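Long-range contacts in Pyrimidine/purine nucleoside phosphorylase (Acinetobacter sp. ADP1, PDB 3HQX), which probably catalyses the phosphorolysis of diverse purine and pyrimidine nucleosides to free bases and ribose 1-phosphate, and adopts a cupin-type beta fold: residues Cys68-Ser78 with Asn92-Asp100; Tyr21-His29 with Gly42-Phe53. One frame throughout, in Å; residues are numbered along the deposited sequence.

Contact 1 (Cys68-Ser78 with Asn92-Asp100); sequences CRVKIADSTES and NSLFKIETD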
loop_
_atom_site.group_PDB
_atom_site.type_symbol
_atom_site.label_atom_id
_atom_site.label_comp_id
_atom_site.label_asym_id
_atom_site.label_seq_id
_atom_site.Cartn_x
_atom_site.Cartn_y
_atom_site.Cartn_z
ATOM N N CYS A 68 -7.068 -14.841 -6.878
ATOM C CA CYS A 68 -7.043 -14.156 -8.196
ATOM C C CYS A 68 -7.093 -15.162 -9.317
ATOM O O CYS A 68 -6.816 -16.329 -9.135
ATOM C CB CYS A 68 -5.796 -13.244 -8.365
ATOM S SG CYS A 68 -4.242 -14.093 -8.236
ATOM N N ARG A 69 -7.420 -14.670 -10.496
ATOM C CA ARG A 69 -7.310 -15.428 -11.737
ATOM C C ARG A 69 -6.359 -14.708 -12.669
ATOM O O ARG A 69 -6.458 -13.495 -12.836
ATOM C CB ARG A 69 -8.698 -15.633 -12.348
ATOM C CG ARG A 69 -9.437 -16.704 -11.598
ATOM C CD ARG A 69 -10.862 -16.892 -12.011
ATOM N NE ARG A 69 -11.530 -17.986 -11.311
ATOM C CZ ARG A 69 -12.088 -17.907 -10.101
ATOM N NH1 ARG A 69 -11.981 -16.782 -9.329
ATOM N NH2 ARG A 69 -12.694 -18.999 -9.623
ATOM N N VAL A 70 -5.430 -15.457 -13.240
ATOM C CA VAL A 70 -4.347 -14.869 -14.038
ATOM C C VAL A 70 -4.170 -15.612 -15.338
ATOM O O VAL A 70 -4.172 -16.832 -15.354
ATOM C CB VAL A 70 -2.991 -14.928 -13.277
ATOM C CG1 VAL A 70 -1.948 -14.186 -14.042
ATOM C CG2 VAL A 70 -3.133 -14.297 -11.905
ATOM N N LYS A 71 -3.958 -14.856 -16.415
ATOM C CA LYS A 71 -3.502 -15.427 -17.676
ATOM C C LYS A 71 -2.083 -14.994 -17.848
ATOM O O LYS A 71 -1.793 -13.755 -17.963
ATOM C CB LYS A 71 -4.286 -14.885 -18.852
ATOM C CG LYS A 71 -5.658 -15.419 -18.927
ATOM C CD LYS A 71 -6.274 -15.052 -20.247
ATOM C CE LYS A 71 -7.608 -15.750 -20.431
ATOM N NZ LYS A 71 -8.641 -15.380 -19.409
ATOM N N ILE A 72 -1.203 -15.991 -17.888
ATOM C CA ILE A 72 0.233 -15.760 -17.951
ATOM C C ILE A 72 0.770 -15.902 -19.359
ATOM O O ILE A 72 0.512 -16.931 -20.044
ATOM C CB ILE A 72 1.004 -16.737 -17.049
ATOM C CG1 ILE A 72 0.522 -16.589 -15.598
ATOM C CG2 ILE A 72 2.480 -16.460 -17.131
ATOM C CD1 ILE A 72 0.986 -17.728 -14.663
ATOM N N ALA A 73 1.562 -14.913 -19.764
ATOM C CA ALA A 73 2.295 -15.006 -21.010
ATOM C C ALA A 73 1.260 -15.151 -22.120
ATOM O O ALA A 73 0.304 -14.351 -22.163
ATOM C CB ALA A 73 3.294 -16.175 -20.956
ATOM N N ASP A 74 1.406 -16.148 -23.003
ATOM C CA ASP A 74 0.411 -16.357 -24.055
ATOM C C ASP A 74 -0.543 -17.519 -23.772
ATOM O O ASP A 74 -1.087 -18.116 -24.696
ATOM C CB ASP A 74 1.111 -16.506 -25.422
ATOM C CG ASP A 74 1.646 -15.162 -25.949
ATOM O OD1 ASP A 74 1.705 -14.188 -25.153
ATOM O OD2 ASP A 74 2.002 -15.072 -27.150
ATOM N N SER A 75 -0.775 -17.829 -22.496
ATOM C CA SER A 75 -1.824 -18.774 -22.133
ATOM C C SER A 75 -3.187 -18.172 -22.440
ATOM O O SER A 75 -3.368 -16.967 -22.345
ATOM C CB SER A 75 -1.763 -19.132 -20.647
ATOM O OG SER A 75 -2.967 -19.801 -20.265
ATOM N N THR A 76 -4.151 -19.040 -22.733
ATOM C CA THR A 76 -5.505 -18.634 -23.130
ATOM C C THR A 76 -6.631 -18.916 -22.102
ATOM O O THR A 76 -7.763 -18.442 -22.271
ATOM C CB THR A 76 -5.861 -19.270 -24.493
ATOM O OG1 THR A 76 -5.545 -20.665 -24.465
ATOM C CG2 THR A 76 -5.037 -18.610 -25.576
ATOM N N GLU A 77 -6.359 -19.683 -21.053
ATOM C CA GLU A 77 -7.319 -19.757 -19.948
ATOM C C GLU A 77 -6.630 -19.292 -18.654
ATOM O O GLU A 77 -5.397 -19.387 -18.481
ATOM C CB GLU A 77 -7.995 -21.139 -19.768
ATOM C CG GLU A 77 -9.290 -21.404 -20.651
ATOM C CD GLU A 77 -9.977 -22.789 -20.390
ATOM O OE1 GLU A 77 -10.634 -22.977 -19.335
ATOM O OE2 GLU A 77 -9.889 -23.683 -21.262
ATOM N N SER A 78 -7.478 -18.720 -17.802
ATOM C CA SER A 78 -7.107 -18.178 -16.535
ATOM C C SER A 78 -6.768 -19.333 -15.627
ATOM O O SER A 78 -7.374 -20.425 -15.713
ATOM C CB SER A 78 -8.267 -17.416 -15.888
ATOM O OG SER A 78 -8.221 -16.033 -16.175
ATOM N N ASN A 92 10.592 -10.558 -20.210
ATOM C CA ASN A 92 10.080 -10.078 -21.493
ATOM C C ASN A 92 8.705 -10.610 -21.843
ATOM O O ASN A 92 8.440 -10.957 -22.963
ATOM C CB ASN A 92 11.062 -10.385 -22.612
ATOM C CG ASN A 92 12.407 -9.759 -22.392
ATOM O OD1 ASN A 92 12.521 -8.650 -21.849
ATOM N ND2 ASN A 92 13.449 -10.454 -22.844
ATOM N N SER A 93 7.827 -10.683 -20.862
ATOM C CA SER A 93 6.517 -11.246 -21.074
ATOM C C SER A 93 5.498 -10.367 -20.344
ATOM O O SER A 93 5.747 -9.155 -20.161
ATOM C CB SER A 93 6.514 -12.698 -20.569
ATOM O OG SER A 93 5.340 -13.390 -20.947
ATOM N N LEU A 94 4.366 -10.966 -19.984
ATOM C CA LEU A 94 3.252 -10.267 -19.352
ATOM C C LEU A 94 2.305 -11.233 -18.654
ATOM O O LEU A 94 2.342 -12.458 -18.864
ATOM C CB LEU A 94 2.435 -9.452 -20.369
ATOM C CG LEU A 94 1.584 -10.121 -21.457
ATOM C CD1 LEU A 94 0.383 -10.712 -20.930
ATOM C CD2 LEU A 94 1.159 -9.090 -22.502
ATOM N N PHE A 95 1.451 -10.656 -17.828
ATOM C CA PHE A 95 0.350 -11.377 -17.219
ATOM C C PHE A 95 -0.834 -10.447 -17.042
ATOM O O PHE A 95 -0.647 -9.242 -16.962
ATOM C CB PHE A 95 0.784 -12.087 -15.913
ATOM C CG PHE A 95 1.104 -11.181 -14.748
ATOM C CD1 PHE A 95 0.135 -10.898 -13.822
ATOM C CD2 PHE A 95 2.349 -10.669 -14.552
ATOM C CE1 PHE A 95 0.398 -10.156 -12.706
ATOM C CE2 PHE A 95 2.620 -9.915 -13.411
ATOM C CZ PHE A 95 1.628 -9.651 -12.513
ATOM N N LYS A 96 -2.034 -11.022 -17.006
ATOM C CA LYS A 96 -3.282 -10.288 -16.877
ATOM C C LYS A 96 -4.019 -10.875 -15.705
ATOM O O LYS A 96 -4.246 -12.082 -15.683
ATOM C CB LYS A 96 -4.128 -10.417 -18.137
ATOM C CG LYS A 96 -3.396 -9.999 -19.430
ATOM C CD LYS A 96 -4.335 -9.974 -20.637
ATOM C CE LYS A 96 -3.659 -9.327 -21.795
ATOM N NZ LYS A 96 -2.289 -9.893 -21.940
ATOM N N ILE A 97 -4.330 -10.033 -14.724
ATOM C CA ILE A 97 -4.780 -10.472 -13.436
ATOM C C ILE A 97 -6.124 -9.830 -13.091
ATOM O O ILE A 97 -6.370 -8.635 -13.378
ATOM C CB ILE A 97 -3.701 -10.199 -12.361
ATOM C CG1 ILE A 97 -4.099 -10.778 -10.984
ATOM C CG2 ILE A 97 -3.408 -8.690 -12.242
ATOM C CD1 ILE A 97 -2.878 -10.982 -10.015
ATOM N N GLU A 98 -7.000 -10.634 -12.509
ATOM C CA GLU A 98 -8.303 -10.149 -12.020
ATOM C C GLU A 98 -8.531 -10.653 -10.592
ATOM O O GLU A 98 -8.064 -11.731 -10.215
ATOM C CB GLU A 98 -9.461 -10.511 -12.984
ATOM C CG GLU A 98 -9.309 -11.809 -13.644
ATOM C CD GLU A 98 -10.369 -12.091 -14.706
ATOM O OE1 GLU A 98 -10.481 -11.351 -15.690
ATOM O OE2 GLU A 98 -11.081 -13.067 -14.542
ATOM N N THR A 99 -9.270 -9.868 -9.819
ATOM C CA THR A 99 -9.644 -10.269 -8.497
ATOM C C THR A 99 -10.964 -9.643 -8.095
ATOM O O THR A 99 -11.297 -8.564 -8.602
ATOM C CB THR A 99 -8.534 -9.879 -7.460
ATOM O OG1 THR A 99 -8.905 -10.415 -6.192
ATOM C CG2 THR A 99 -8.315 -8.336 -7.394
ATOM N N ASP A 100 -11.720 -10.321 -7.242
ATOM C CA ASP A 100 -13.040 -9.799 -6.746
ATOM C C ASP A 100 -12.963 -9.255 -5.308
ATOM O O ASP A 100 -13.954 -8.749 -4.749
ATOM C CB ASP A 100 -14.103 -10.912 -6.798
ATOM C CG ASP A 100 -14.378 -11.403 -8.211
ATOM O OD1 ASP A 100 -14.232 -10.612 -9.172
ATOM O OD2 ASP A 100 -14.774 -12.591 -8.348
#
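Val70 places CG1 opposite its backbone N (chi1 -174°) and CG2 beside that N, which spreads the two methyls over two residues of the facing strand. CG2 meets Ile97, 3.8 Å from Ile97 CG1, while CG1 lies 3.9 Å from Phe95 CD1, an oblique approach to the ring. Ile97 sends CG1 trans to its own N (chi1 -175°); this lays the chain beside Cys68 as well, and its CD1 ends 3.8 Å from Cys68 SG. Cys68, Val70, Phe95 and Ile97 thus make a buried apolar row, widened by Phe87 and Phe81, which touch Val70, and by Phe53, whose ring meets that of Phe95.

Strands 68-72 and 94-98 are neighbours in the antiparallel four-stranded sheet of a cupin-type fold, their axes 4.7 Å apart and running at 159°. Arg69 with Glu98 and Lys71 with Lys96 are hydrogen-bonded pairs, each closed by two reciprocal N-H...O=C bonds. The non-hydrogen-bonded pair Val70-Ile97 lies between them, and Ile72-Phe95 follows beyond Lys71-Lys96. Some carbonyls also take a CA-H: Lys96 O accepts Lys71 N and lies 3.2 Å from Val70 CA.

The opposite face is polar. Glu98 CG packs 3.4 Å from Arg69 O, but the carboxylate stays clear of the Arg69 guanidinium, which instead forms a salt bridge with Glu67. At the far end, a type II' turn from Ile72 to Ser75 turns the chain away; Ala73 N still reaches Leu94 O at 2.7 Å, and Ser93 OG rests 3.5 Å from Ala73 CB.

Contact 2 (Tyr21-His29 with Gly42-Phe53); sequences YFGGLCISH and GVILPTEQPLTF
Phe22 reaches from the loop before strand 26-29 to Leu51, Thr52 and Phe53. Its CB starts 4.1 Å from Leu51 CD2. With CG opposite the carbonyl carbon (chi1 -48°), the ring lies against Leu51: CD2 is 3.8 Å from Leu51 CD1, CD1 meets Leu51 CD2, and Leu51 CB stands over the ring centre, 12° off the normal, a CH-pi contact. Farther out, CE1 and CZ approach the Thr52 carbonyl, which lies at the ring edge. Phe22 CE2 comes within 3.4 Å of Phe53 CZ. Phe22 CZ lies over one face of the Phe53 ring, offset toward its rim, and the planes meet at 78°: an offset edge-to-face pair with Phe22 giving the edge. Cys26 SG sits at the edge of the Phe53 ring, a sulfur-aromatic contact 3.8 Å from Phe53 CZ.

Next to this cluster the backbones of 26-29 and 42-44 pair. Ile27 and Val43 exchange two N-H...O=C bonds, and Leu45 N donates to Leu25 O at 2.8 Å. A classic beta bulge sets both Leu25 and Cys26 across from Tyr21, whose O is gripped by Gly24 N on one side of its carbonyl plane and Cys26 N on the other. Ser28 CB packs 3.7 Å from Gly42 CA.

Strands 26-32 and 38-44 form a beta hairpin inside the six-stranded sheet, flanked by strands 12-21 and 103-109; Ile27 packs on Val43 of the second subunit, while 51-53 belongs to the four-stranded sheet.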
loop_
_atom_site.group_PDB
_atom_site.type_symbol
_atom_site.label_atom_id
_atom_site.label_comp_id
_atom_site.label_asym_id
_atom_site.label_seq_id
_atom_site.Cartn_x
_atom_site.Cartn_y
_atom_site.Cartn_z
ATOM N N TYR A 21 -1.120 2.307 -9.940
ATOM C CA TYR A 21 -1.529 2.128 -11.342
ATOM C C TYR A 21 -2.987 1.804 -11.442
ATOM O O TYR A 21 -3.692 1.592 -10.442
ATOM C CB TYR A 21 -0.687 1.019 -12.044
ATOM C CG TYR A 21 0.801 1.286 -11.888
ATOM C CD1 TYR A 21 1.405 2.299 -12.600
ATOM C CD2 TYR A 21 1.605 0.511 -11.053
ATOM C CE1 TYR A 21 2.741 2.585 -12.464
ATOM C CE2 TYR A 21 2.925 0.838 -10.884
ATOM C CZ TYR A 21 3.491 1.872 -11.606
ATOM O OH TYR A 21 4.822 2.156 -11.450
ATOM N N PHE A 22 -3.438 1.848 -12.708
ATOM C CA PHE A 22 -4.819 1.479 -13.098
ATOM C C PHE A 22 -5.849 2.303 -12.345
ATOM O O PHE A 22 -6.903 1.782 -11.892
ATOM C CB PHE A 22 -5.091 0.007 -12.912
ATOM C CG PHE A 22 -4.027 -0.898 -13.488
ATOM C CD1 PHE A 22 -3.961 -1.151 -14.862
ATOM C CD2 PHE A 22 -3.123 -1.519 -12.646
ATOM C CE1 PHE A 22 -2.962 -2.002 -15.363
ATOM C CE2 PHE A 22 -2.138 -2.337 -13.156
ATOM C CZ PHE A 22 -2.074 -2.573 -14.503
ATOM N N GLY A 23 -5.523 3.577 -12.184
ATOM C CA GLY A 23 -6.456 4.542 -11.597
ATOM C C GLY A 23 -6.746 4.227 -10.141
ATOM O O GLY A 23 -7.860 4.494 -9.674
ATOM N N GLY A 24 -5.761 3.611 -9.461
ATOM C CA GLY A 24 -5.803 3.275 -8.054
ATOM C C GLY A 24 -6.167 1.833 -7.735
ATOM O O GLY A 24 -6.480 1.490 -6.580
ATOM N N LEU A 25 -6.169 0.966 -8.740
ATOM C CA LEU A 25 -6.438 -0.452 -8.452
ATOM C C LEU A 25 -5.215 -1.282 -8.084
ATOM O O LEU A 25 -5.390 -2.372 -7.538
ATOM C CB LEU A 25 -7.123 -1.144 -9.630
ATOM C CG LEU A 25 -8.506 -0.619 -9.919
ATOM C CD1 LEU A 25 -8.983 -1.240 -11.216
ATOM C CD2 LEU A 25 -9.465 -0.910 -8.750
ATOM N N CYS A 26 -4.020 -0.795 -8.340
ATOM C CA CYS A 26 -2.803 -1.469 -7.831
ATOM C C CYS A 26 -1.934 -0.458 -7.106
ATOM O O CYS A 26 -1.593 0.578 -7.669
ATOM C CB CYS A 26 -2.023 -2.102 -8.964
ATOM S SG CYS A 26 -0.566 -3.011 -8.419
ATOM N N ILE A 27 -1.608 -0.748 -5.839
ATOM C CA ILE A 27 -0.822 0.133 -4.972
ATOM C C ILE A 27 0.314 -0.699 -4.324
ATOM O O ILE A 27 0.053 -1.710 -3.718
ATOM C CB ILE A 27 -1.691 0.709 -3.865
ATOM C CG1 ILE A 27 -2.971 1.399 -4.403
ATOM C CG2 ILE A 27 -0.858 1.672 -2.962
ATOM C CD1 ILE A 27 -4.258 0.431 -4.516
ATOM N N SER A 28 1.547 -0.263 -4.508
ATOM C CA SER A 28 2.670 -1.048 -3.999
ATOM C C SER A 28 3.796 -0.185 -3.465
ATOM O O SER A 28 3.873 1.010 -3.781
ATOM C CB SER A 28 3.160 -2.021 -5.036
ATOM O OG SER A 28 3.782 -1.388 -6.136
ATOM N N HIS A 29 4.661 -0.805 -2.696
ATOM C CA HIS A 29 5.930 -0.197 -2.236
ATOM C C HIS A 29 7.084 -1.155 -2.491
ATOM O O HIS A 29 6.905 -2.384 -2.538
ATOM C CB HIS A 29 5.890 0.084 -0.760
ATOM C CG HIS A 29 4.926 1.187 -0.378
ATOM N ND1 HIS A 29 3.588 0.941 -0.210
ATOM C CD2 HIS A 29 5.110 2.501 -0.093
ATOM C CE1 HIS A 29 2.979 2.071 0.147
ATOM N NE2 HIS A 29 3.878 3.036 0.220
ATOM N N GLY A 42 2.551 -5.366 -2.439
ATOM C CA GLY A 42 1.458 -4.643 -3.101
ATOM C C GLY A 42 0.065 -5.165 -2.806
ATOM O O GLY A 42 -0.092 -6.223 -2.191
ATOM N N VAL A 43 -0.908 -4.363 -3.257
ATOM C CA VAL A 43 -2.316 -4.642 -3.126
ATOM C C VAL A 43 -2.939 -4.401 -4.503
ATOM O O VAL A 43 -2.624 -3.410 -5.184
ATOM C CB VAL A 43 -2.968 -3.743 -2.062
ATOM C CG1 VAL A 43 -4.514 -3.884 -2.099
ATOM C CG2 VAL A 43 -2.371 -4.056 -0.656
ATOM N N ILE A 44 -3.787 -5.320 -4.891
ATOM C CA ILE A 44 -4.684 -5.129 -6.049
ATOM C C ILE A 44 -6.087 -5.125 -5.467
ATOM O O ILE A 44 -6.483 -6.046 -4.727
ATOM C CB ILE A 44 -4.559 -6.232 -7.099
ATOM C CG1 ILE A 44 -3.178 -6.165 -7.742
ATOM C CG2 ILE A 44 -5.647 -6.025 -8.221
ATOM C CD1 ILE A 44 -2.881 -7.252 -8.715
ATOM N N LEU A 45 -6.854 -4.095 -5.829
ATOM C CA LEU A 45 -8.227 -3.962 -5.405
ATOM C C LEU A 45 -9.163 -4.587 -6.438
ATOM O O LEU A 45 -8.755 -4.821 -7.542
ATOM C CB LEU A 45 -8.526 -2.491 -5.243
ATOM C CG LEU A 45 -7.772 -1.716 -4.179
ATOM C CD1 LEU A 45 -8.197 -0.263 -4.239
ATOM C CD2 LEU A 45 -8.073 -2.299 -2.828
ATOM N N PRO A 46 -10.399 -4.870 -6.053
ATOM C CA PRO A 46 -11.320 -5.575 -6.948
ATOM C C PRO A 46 -11.415 -4.923 -8.321
ATOM O O PRO A 46 -11.521 -3.694 -8.448
ATOM C CB PRO A 46 -12.638 -5.556 -6.167
ATOM C CG PRO A 46 -12.220 -5.534 -4.796
ATOM C CD PRO A 46 -10.986 -4.681 -4.733
ATOM N N THR A 47 -11.318 -5.754 -9.355
ATOM C CA THR A 47 -11.150 -5.296 -10.733
ATOM C C THR A 47 -12.463 -5.594 -11.479
ATOM O O THR A 47 -13.205 -6.486 -11.065
ATOM C CB THR A 47 -10.019 -6.090 -11.465
ATOM O OG1 THR A 47 -10.284 -7.496 -11.378
ATOM C CG2 THR A 47 -8.644 -5.835 -10.916
ATOM N N GLU A 48 -12.754 -4.839 -12.502
ATOM C CA GLU A 48 -13.868 -5.184 -13.404
ATOM C C GLU A 48 -13.363 -5.879 -14.632
ATOM O O GLU A 48 -14.017 -6.725 -15.134
ATOM C CB GLU A 48 -14.685 -3.958 -13.817
ATOM C CG GLU A 48 -15.694 -3.547 -12.810
ATOM C CD GLU A 48 -16.541 -2.408 -13.313
ATOM O OE1 GLU A 48 -17.441 -1.986 -12.601
ATOM O OE2 GLU A 48 -16.294 -1.938 -14.440
ATOM N N GLN A 49 -12.198 -5.494 -15.117
ATOM C CA GLN A 49 -11.560 -6.125 -16.265
ATOM C C GLN A 49 -10.133 -6.433 -15.826
ATOM O O GLN A 49 -9.630 -5.804 -14.845
ATOM C CB GLN A 49 -11.517 -5.216 -17.493
ATOM C CG GLN A 49 -12.882 -4.681 -17.977
ATOM C CD GLN A 49 -13.851 -5.794 -18.393
ATOM O OE1 GLN A 49 -13.452 -6.776 -19.047
ATOM N NE2 GLN A 49 -15.133 -5.643 -18.003
ATOM N N PRO A 50 -9.485 -7.398 -16.507
ATOM C CA PRO A 50 -8.113 -7.758 -16.157
ATOM C C PRO A 50 -7.118 -6.627 -16.269
ATOM O O PRO A 50 -7.228 -5.756 -17.194
ATOM C CB PRO A 50 -7.754 -8.878 -17.130
ATOM C CG PRO A 50 -9.065 -9.415 -17.606
ATOM C CD PRO A 50 -9.983 -8.211 -17.632
ATOM N N LEU A 51 -6.175 -6.632 -15.317
ATOM C CA LEU A 51 -5.086 -5.693 -15.303
ATOM C C LEU A 51 -3.828 -6.314 -15.925
ATOM O O LEU A 51 -3.411 -7.406 -15.521
ATOM C CB LEU A 51 -4.813 -5.237 -13.877
ATOM C CG LEU A 51 -6.042 -4.755 -13.114
ATOM C CD1 LEU A 51 -5.482 -4.336 -11.729
ATOM C CD2 LEU A 51 -6.790 -3.594 -13.879
ATOM N N THR A 52 -3.194 -5.614 -16.871
ATOM C CA THR A 52 -1.997 -6.152 -17.562
ATOM C C THR A 52 -0.729 -5.600 -16.948
ATOM O O THR A 52 -0.556 -4.381 -16.886
ATOM C CB THR A 52 -1.979 -5.909 -19.131
ATOM O OG1 THR A 52 -3.149 -6.476 -19.755
ATOM C CG2 THR A 52 -0.795 -6.581 -19.767
ATOM N N PHE A 53 0.188 -6.498 -16.553
ATOM C CA PHE A 53 1.538 -6.131 -16.187
ATOM C C PHE A 53 2.519 -6.762 -17.117
ATOM O O PHE A 53 2.295 -7.907 -17.568
ATOM C CB PHE A 53 1.847 -6.644 -14.795
ATOM C CG PHE A 53 1.014 -6.030 -13.726
ATOM C CD1 PHE A 53 1.427 -4.875 -13.132
ATOM C CD2 PHE A 53 -0.202 -6.584 -13.362
ATOM C CE1 PHE A 53 0.657 -4.310 -12.132
ATOM C CE2 PHE A 53 -0.947 -6.041 -12.393
ATOM C CZ PHE A 53 -0.521 -4.919 -11.761
#

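How the contacts relate
Strands 94-98 and 51-54 are neighbours in the four-stranded sheet and join the two contacts: Ile97 O lies 2.8 Å from Leu51 N and Phe95 N 2.9 Å from Phe53 O, both probable hydrogen bonds. Contact 1 lies within that sheet and is partly buried, with one apolar and one charged face. Contact 2 is mostly buried; it includes a hairpin of the six-stranded sheet and bridges to the other sheet through aromatic and aliphatic side chains. Reciprocal backbone bonds serve both, but ring packing across the segments is central to contact 2. The second subunit reaches contact 2, whereas no other chain of the assembly touches contact 1.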